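Local atomic coordinates of putative oxidoreductase (Bacteroides fragilis NCTC 9343, PDB entry 3EOF), a protein that binds flavin mononucleotide and probably acts as a flavin-dependent oxidoreductase of the nitroreductase type. Residues A[52-60]-A[68-76]; A[142-152]-A[237-246]. All coordinates share one frame; numbering follows the deposited sequence.

How the contacts relate
Both contacts lie against the four-stranded antiparallel sheet of the nitroreductase fold. Their centres are about 20 Å apart. They follow one another along the chain: contact 1 is complete before contact 2 begins. Contact 1 joins helix 52-58 to the end of helix 67-70, the turn after it and the start of strand 73-80. Contact 2 joins the end of helix 138-145 and the start of strand 151-160 to the long helix 227-243 near the C-terminus. Strands 73-80 and 151-160 are neighbours in the sheet. The contacts also touch directly, where Leu58 and Thr76 pack on Leu145 and where Ile57 and Leu58 meet Ala144. Both contacts thus pack helices onto the same sheet.

Contact 1. Residues A[52-60]-A[68-76]; sequences AEKKEILSP and VKEAPVVLT
The short helix 52-58 of the nitroreductase fold packs here against the end of helix 67-70, the turn after it and the start of strand 73-80. Lys55 carries the contact. Its CG lies anti to the carbonyl carbon (chi1 -72°), and the rest of the chain is extended. The aliphatic part runs past the backbone of Val68, with CG 3.3 Å from Val68 O. The ammonium group thus reaches two carbonyls just after helix 67-70. Lys55 NZ donates to Ala71 O at 2.7 Å, in the carbonyl plane and on a lone pair. It also donates to Pro72 O at 2.6 Å, but from above that carbonyl plane, with a C=O...N angle of 99°. A third hydrogen bond, to Arg50 O, completes the grip on this buried amine. The three carbonyls probably stabilise its positive charge. Val68 O, by contrast, is buried without a polar partner.

One turn further along the helix, Leu58 makes the apolar part of the contact. Its CB rests 4.0 Å from Val68 CG1. Its CD1 is 3.9 Å from Val74 CG1, and these two side chains slide past each other in opposite directions. At the outer margin Lys69 crosses Glu56 at about a right angle, and Lys69 CE comes 3.6 Å from Glu56 CG. Their charged ends do not meet. Ser59 OG is hydrogen-bonded to Asn64 ND2 and to a water oxygen 2.6 Å away, which in turn accepts a weak bond from Lys69 N.

Val74 and Thr76 turn toward the helix, while Leu75 points away on the other side of the strand. Val68 lies close in sequence to the flavin-binding residue Gln65. The arrangement is a helix packed on one face of an antiparallel sheet, as in the alpha+beta core of FMN-dependent nitroreductases.

Contact 2. Residues A[142-152]-A[237-246]; sequences IDALHLPELVF and LLKVLRRQGF
Gln244 has CG anti to its carbonyl carbon (chi1 -65°) and its chain bends at chi2 (-51°), which carries its amide in among the carbonyls of 147-151. Phe152 has its ring carbon CG opposite the backbone N (chi1 -167°), and the ring points its edge at the backbone of Val240, in the helix at 237-243. Gln244 NE2 donates to Val151 O at 2.9 Å. This bond is nearly straight, and the acceptor lies in the amide plane. A longer bond, 3.3 Å, joins Gln244 NE2 to Leu147 O, with the nitrogen above that carbonyl plane. Two bonds thus fix the rotation of the amide. The backbone oxygen Gln244 O accepts from Leu150 N at 2.7 Å.

The helix ends here in a Schellman motif. Gly245 is its C' residue, with positive phi, and Phe246 N bonds back to Leu241 O. Across from it, Pro148 to Val151 form a type II beta turn that leads into strand 151-160. Leu150 CD2 sits over one face of the Phe246 ring, 4.2 Å from the centroid, in a CH-pi contact.

Deeper in, the Phe152 side chain crosses those of Leu237, Val240 and Leu241 at about a right angle. Leu241 CD2 lies over one face, 4.0 Å from Phe152 CD2. Val240 CG1 approaches Phe152 CE2 obliquely at 3.4 Å. Ile142 meets Val240 tip to tip, and the 3.3 Å between Ile142 CD1 and Val240 CG1 is tight. Phe103 extends this aromatic cluster, edge-to-face with Phe152 and also touching Phe246. Pro148 and Val151 also pack on Tyr183 of the second subunit.

Contact 1. Residues A[52-60]-A[68-76]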
# COMPACT_ATOMS: atom_id res chain seq x y z
N ALA A 52 16.43 22.64 1.47
CA ALA A 52 15.61 23.52 0.63
C ALA A 52 15.86 23.36 -0.84
O ALA A 52 14.91 23.36 -1.63
CB ALA A 52 15.78 25.01 1.02
N GLU A 53 17.13 23.27 -1.24
CA GLU A 53 17.42 23.10 -2.69
C GLU A 53 17.03 21.70 -3.14
O GLU A 53 16.74 21.50 -4.30
CB GLU A 53 18.89 23.37 -3.05
CG GLU A 53 19.21 23.15 -4.58
N LYS A 54 17.02 20.73 -2.23
CA LYS A 54 16.64 19.37 -2.59
C LYS A 54 15.14 19.35 -2.85
O LYS A 54 14.67 18.67 -3.77
CB LYS A 54 17.05 18.35 -1.49
CG LYS A 54 18.58 18.07 -1.39
CD LYS A 54 19.16 17.48 -2.67
CE LYS A 54 20.56 16.95 -2.42
NZ LYS A 54 21.12 16.26 -3.63
N LYS A 55 14.40 20.10 -2.03
CA LYS A 55 12.96 20.29 -2.21
C LYS A 55 12.64 20.99 -3.54
O LYS A 55 11.69 20.64 -4.23
CB LYS A 55 12.39 21.07 -1.04
CG LYS A 55 12.33 20.25 0.22
CD LYS A 55 12.16 21.10 1.47
CE LYS A 55 11.97 20.18 2.66
NZ LYS A 55 11.92 20.95 3.90
N GLU A 56 13.43 21.99 -3.89
CA GLU A 56 13.23 22.71 -5.15
C GLU A 56 13.46 21.81 -6.36
O GLU A 56 12.80 21.96 -7.39
CB GLU A 56 14.14 23.94 -5.22
CG GLU A 56 13.56 25.16 -4.52
CD GLU A 56 14.59 26.24 -4.27
OE1 GLU A 56 15.74 26.16 -4.81
OE2 GLU A 56 14.24 27.18 -3.52
N ILE A 57 14.42 20.89 -6.23
CA ILE A 57 14.71 19.89 -7.25
C ILE A 57 13.56 18.86 -7.40
O ILE A 57 13.18 18.54 -8.52
CB ILE A 57 16.06 19.19 -6.98
CG1 ILE A 57 17.21 20.20 -7.21
CG2 ILE A 57 16.22 18.02 -7.89
CD1 ILE A 57 18.53 19.67 -6.72
N LEU A 58 13.00 18.40 -6.29
CA LEU A 58 11.86 17.45 -6.29
C LEU A 58 10.56 18.06 -6.74
O LEU A 58 9.68 17.36 -7.21
CB LEU A 58 11.59 16.88 -4.89
CG LEU A 58 12.48 15.78 -4.33
CD1 LEU A 58 11.92 15.33 -2.97
CD2 LEU A 58 12.53 14.62 -5.38
N SER A 59 10.43 19.36 -6.53
CA SER A 59 9.20 20.10 -6.79
C SER A 59 8.58 19.91 -8.17
O SER A 59 7.39 19.66 -8.27
CB SER A 59 9.41 21.60 -6.48
OG SER A 59 8.16 22.24 -6.32
N PRO A 60 9.37 20.06 -9.24
CA PRO A 60 8.85 19.86 -10.59
C PRO A 60 8.32 18.46 -10.85
O PRO A 60 7.33 18.31 -11.58
CB PRO A 60 10.07 20.13 -11.50
CG PRO A 60 11.02 20.84 -10.68
CD PRO A 60 10.78 20.45 -9.25
N VAL A 68 5.73 20.39 -1.34
CA VAL A 68 7.10 19.91 -1.43
C VAL A 68 8.12 20.92 -0.85
O VAL A 68 9.09 20.52 -0.21
CB VAL A 68 7.54 19.59 -2.89
CG1 VAL A 68 8.99 19.12 -2.88
CG2 VAL A 68 6.64 18.51 -3.51
N LYS A 69 7.94 22.21 -1.12
CA LYS A 69 8.86 23.22 -0.60
C LYS A 69 8.44 23.69 0.78
O LYS A 69 9.29 23.99 1.60
CB LYS A 69 8.96 24.41 -1.55
CG LYS A 69 9.66 24.15 -2.89
CD LYS A 69 9.63 25.45 -3.73
CE LYS A 69 9.98 25.24 -5.21
NZ LYS A 69 9.81 26.49 -6.07
N GLU A 70 7.14 23.70 1.04
CA GLU A 70 6.64 24.21 2.27
C GLU A 70 6.76 23.27 3.46
O GLU A 70 6.89 23.73 4.58
CB GLU A 70 5.21 24.68 2.07
CG GLU A 70 5.19 25.86 1.12
CD GLU A 70 3.81 26.40 0.82
OE1 GLU A 70 2.83 26.03 1.55
OE2 GLU A 70 3.74 27.20 -0.16
N ALA A 71 6.76 21.96 3.23
CA ALA A 71 6.89 21.03 4.37
C ALA A 71 8.33 20.98 4.83
O ALA A 71 9.24 21.09 4.02
CB ALA A 71 6.37 19.63 4.05
N PRO A 72 8.55 20.87 6.16
CA PRO A 72 9.89 20.73 6.65
C PRO A 72 10.55 19.42 6.20
O PRO A 72 11.78 19.37 6.00
CB PRO A 72 9.71 20.74 8.17
CG PRO A 72 8.37 20.30 8.40
CD PRO A 72 7.60 20.92 7.28
N VAL A 73 9.72 18.38 6.02
CA VAL A 73 10.17 17.05 5.61
C VAL A 73 9.32 16.53 4.45
O VAL A 73 8.09 16.64 4.45
CB VAL A 73 10.08 16.03 6.80
CG1 VAL A 73 10.53 14.68 6.35
CG2 VAL A 73 10.91 16.54 8.01
N VAL A 74 10.02 15.98 3.45
CA VAL A 74 9.44 15.30 2.30
C VAL A 74 10.05 13.91 2.33
O VAL A 74 11.28 13.77 2.36
CB VAL A 74 9.75 16.02 0.95
CG1 VAL A 74 9.11 15.29 -0.23
CG2 VAL A 74 9.26 17.45 1.04
N LEU A 75 9.19 12.90 2.40
CA LEU A 75 9.62 11.52 2.46
C LEU A 75 9.21 10.80 1.22
O LEU A 75 8.04 10.78 0.92
CB LEU A 75 8.97 10.81 3.62
CG LEU A 75 9.26 11.32 5.02
CD1 LEU A 75 8.39 10.51 5.97
CD2 LEU A 75 10.76 11.21 5.38
N THR A 76 10.20 10.27 0.49
CA THR A 76 9.97 9.45 -0.71
C THR A 76 10.12 8.00 -0.30
O THR A 76 11.23 7.54 0.01
CB THR A 76 10.93 9.83 -1.85
OG1 THR A 76 10.79 11.22 -2.16
CG2 THR A 76 10.66 8.98 -3.10
O HOH W 1 6.80 23.00 -4.28

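Contact 2. Residues A[142-152]-A[237-246]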
# COMPACT_ATOMS: atom_id res chain seq x y z
N ILE A 142 13.73 9.43 -9.59
CA ILE A 142 14.89 8.53 -9.65
C ILE A 142 16.20 9.30 -9.85
O ILE A 142 17.18 9.03 -9.17
CB ILE A 142 14.72 7.46 -10.72
CG1 ILE A 142 13.66 6.44 -10.25
CG2 ILE A 142 16.07 6.80 -11.03
CD1 ILE A 142 13.02 5.68 -11.41
N ASP A 143 16.21 10.22 -10.82
CA ASP A 143 17.35 11.01 -11.09
C ASP A 143 17.66 11.91 -9.87
O ASP A 143 18.82 12.04 -9.45
CB ASP A 143 17.10 11.90 -12.32
CG ASP A 143 16.88 11.11 -13.60
OD1 ASP A 143 17.26 9.93 -13.65
OD2 ASP A 143 16.34 11.69 -14.58
N ALA A 144 16.63 12.51 -9.28
CA ALA A 144 16.84 13.46 -8.18
C ALA A 144 17.45 12.83 -6.95
O ALA A 144 18.40 13.40 -6.37
CB ALA A 144 15.54 14.21 -7.84
N LEU A 145 16.96 11.64 -6.60
CA LEU A 145 17.36 10.96 -5.37
C LEU A 145 18.41 9.89 -5.62
O LEU A 145 18.82 9.19 -4.70
CB LEU A 145 16.15 10.36 -4.67
CG LEU A 145 14.98 11.34 -4.45
CD1 LEU A 145 13.85 10.68 -3.75
CD2 LEU A 145 15.46 12.61 -3.71
N HIS A 146 18.85 9.78 -6.87
CA HIS A 146 19.85 8.80 -7.22
C HIS A 146 19.47 7.36 -6.86
O HIS A 146 20.29 6.60 -6.33
CB HIS A 146 21.20 9.18 -6.57
CG HIS A 146 21.65 10.56 -6.93
ND1 HIS A 146 21.74 11.58 -6.02
CD2 HIS A 146 21.97 11.10 -8.13
CE1 HIS A 146 22.13 12.69 -6.63
NE2 HIS A 146 22.29 12.42 -7.92
N LEU A 147 18.25 6.98 -7.21
CA LEU A 147 17.72 5.66 -6.93
C LEU A 147 18.26 4.73 -8.01
O LEU A 147 18.07 4.96 -9.22
CB LEU A 147 16.19 5.67 -6.94
CG LEU A 147 15.55 6.73 -6.03
CD1 LEU A 147 14.06 6.57 -6.23
CD2 LEU A 147 15.99 6.56 -4.59
N PRO A 148 19.04 3.75 -7.59
CA PRO A 148 19.64 2.83 -8.50
C PRO A 148 18.72 1.66 -8.91
O PRO A 148 17.53 1.64 -8.57
CB PRO A 148 20.87 2.35 -7.70
CG PRO A 148 20.48 2.39 -6.35
CD PRO A 148 19.43 3.45 -6.20
N GLU A 149 19.26 0.67 -9.61
CA GLU A 149 18.48 -0.46 -10.06
C GLU A 149 17.86 -1.23 -8.87
O GLU A 149 18.45 -1.32 -7.82
CB GLU A 149 19.37 -1.34 -10.97
CG GLU A 149 18.65 -2.48 -11.72
CD GLU A 149 19.52 -3.13 -12.79
OE1 GLU A 149 20.43 -2.42 -13.28
OE2 GLU A 149 19.26 -4.32 -13.14
N LEU A 150 16.64 -1.73 -9.06
CA LEU A 150 15.84 -2.42 -8.06
C LEU A 150 15.30 -1.51 -6.96
O LEU A 150 14.85 -1.98 -5.89
CB LEU A 150 16.56 -3.64 -7.52
CG LEU A 150 16.90 -4.71 -8.54
CD1 LEU A 150 17.54 -5.89 -7.82
CD2 LEU A 150 15.67 -5.14 -9.33
N VAL A 151 15.30 -0.20 -7.24
CA VAL A 151 14.72 0.84 -6.36
C VAL A 151 13.81 1.66 -7.25
O VAL A 151 14.19 2.05 -8.34
CB VAL A 151 15.76 1.75 -5.66
CG1 VAL A 151 15.05 2.70 -4.70
CG2 VAL A 151 16.85 0.89 -4.88
N PHE A 152 12.59 1.85 -6.77
CA PHE A 152 11.57 2.53 -7.50
C PHE A 152 10.73 3.38 -6.53
O PHE A 152 10.25 2.87 -5.51
CB PHE A 152 10.69 1.46 -8.23
CG PHE A 152 9.78 2.07 -9.27
CD1 PHE A 152 8.62 2.73 -8.89
CD2 PHE A 152 10.11 2.02 -10.61
CE1 PHE A 152 7.81 3.37 -9.83
CE2 PHE A 152 9.30 2.65 -11.56
CZ PHE A 152 8.14 3.31 -11.15
N LEU A 237 5.24 3.97 -16.99
CA LEU A 237 5.50 3.11 -15.85
C LEU A 237 6.26 1.86 -16.26
O LEU A 237 7.18 1.43 -15.57
CB LEU A 237 4.17 2.73 -15.24
CG LEU A 237 4.05 2.04 -13.90
CD1 LEU A 237 4.94 2.69 -12.82
CD2 LEU A 237 2.55 2.09 -13.51
N LEU A 238 5.88 1.29 -17.40
CA LEU A 238 6.54 0.10 -17.91
C LEU A 238 7.96 0.44 -18.28
O LEU A 238 8.85 -0.28 -17.92
CB LEU A 238 5.79 -0.50 -19.10
CG LEU A 238 4.40 -1.07 -18.77
CD1 LEU A 238 3.65 -1.41 -20.04
CD2 LEU A 238 4.57 -2.24 -17.90
N LYS A 239 8.15 1.57 -18.96
CA LYS A 239 9.47 2.04 -19.30
C LYS A 239 10.40 2.23 -18.10
O LYS A 239 11.56 1.83 -18.12
CB LYS A 239 9.40 3.35 -20.11
CG LYS A 239 8.86 3.19 -21.50
CD LYS A 239 8.83 4.55 -22.24
CE LYS A 239 8.33 4.37 -23.68
NZ LYS A 239 8.23 5.67 -24.46
N VAL A 240 9.89 2.85 -17.05
CA VAL A 240 10.70 3.15 -15.88
C VAL A 240 10.94 1.89 -15.08
O VAL A 240 12.05 1.70 -14.55
CB VAL A 240 10.09 4.28 -15.03
CG1 VAL A 240 10.96 4.59 -13.81
CG2 VAL A 240 9.94 5.52 -15.87
N LEU A 241 9.96 1.00 -15.02
CA LEU A 241 10.14 -0.27 -14.31
C LEU A 241 11.25 -1.07 -15.01
O LEU A 241 12.09 -1.69 -14.36
CB LEU A 241 8.84 -1.05 -14.30
CG LEU A 241 7.77 -0.71 -13.28
CD1 LEU A 241 6.46 -1.36 -13.75
CD2 LEU A 241 8.17 -1.21 -11.92
N ARG A 242 11.27 -1.00 -16.35
CA ARG A 242 12.28 -1.70 -17.14
C ARG A 242 13.68 -1.14 -16.81
O ARG A 242 14.63 -1.86 -16.49
CB ARG A 242 11.94 -1.53 -18.63
CG ARG A 242 12.95 -2.15 -19.61
CD ARG A 242 12.37 -2.34 -21.05
NE ARG A 242 11.01 -2.94 -21.02
CZ ARG A 242 9.88 -2.34 -21.42
NH1 ARG A 242 9.88 -1.11 -21.96
NH2 ARG A 242 8.72 -3.00 -21.32
N ARG A 243 13.76 0.19 -16.83
CA ARG A 243 14.98 0.93 -16.62
C ARG A 243 15.51 0.61 -15.22
O ARG A 243 16.72 0.53 -14.98
CB ARG A 243 14.65 2.41 -16.79
CG ARG A 243 15.65 3.20 -17.56
CD ARG A 243 14.95 4.05 -18.65
NE ARG A 243 14.11 5.12 -18.12
CZ ARG A 243 13.25 5.86 -18.84
NH1 ARG A 243 13.04 5.63 -20.14
NH2 ARG A 243 12.55 6.82 -18.24
N GLN A 244 14.61 0.40 -14.28
CA GLN A 244 15.01 0.07 -12.89
C GLN A 244 15.17 -1.42 -12.60
O GLN A 244 15.36 -1.83 -11.43
CB GLN A 244 14.03 0.66 -11.89
CG GLN A 244 13.98 2.18 -11.86
CD GLN A 244 15.34 2.85 -11.73
OE1 GLN A 244 15.96 3.22 -12.73
NE2 GLN A 244 15.79 3.02 -10.53
N GLY A 245 15.10 -2.21 -13.66
CA GLY A 245 15.27 -3.64 -13.61
C GLY A 245 14.16 -4.46 -13.01
O GLY A 245 14.42 -5.60 -12.58
N PHE A 246 12.94 -3.92 -12.98
CA PHE A 246 11.83 -4.70 -12.46
C PHE A 246 11.06 -5.39 -13.56
O PHE A 246 10.01 -5.97 -13.34
CB PHE A 246 10.92 -3.85 -11.58
CG PHE A 246 11.44 -3.66 -10.20
CD1 PHE A 246 11.51 -4.74 -9.32
CD2 PHE A 246 11.80 -2.40 -9.75
CE1 PHE A 246 11.96 -4.56 -8.00
CE2 PHE A 246 12.20 -2.21 -8.45
CZ PHE A 246 12.29 -3.31 -7.57
O HOH W 2 17.08 -6.85 -12.93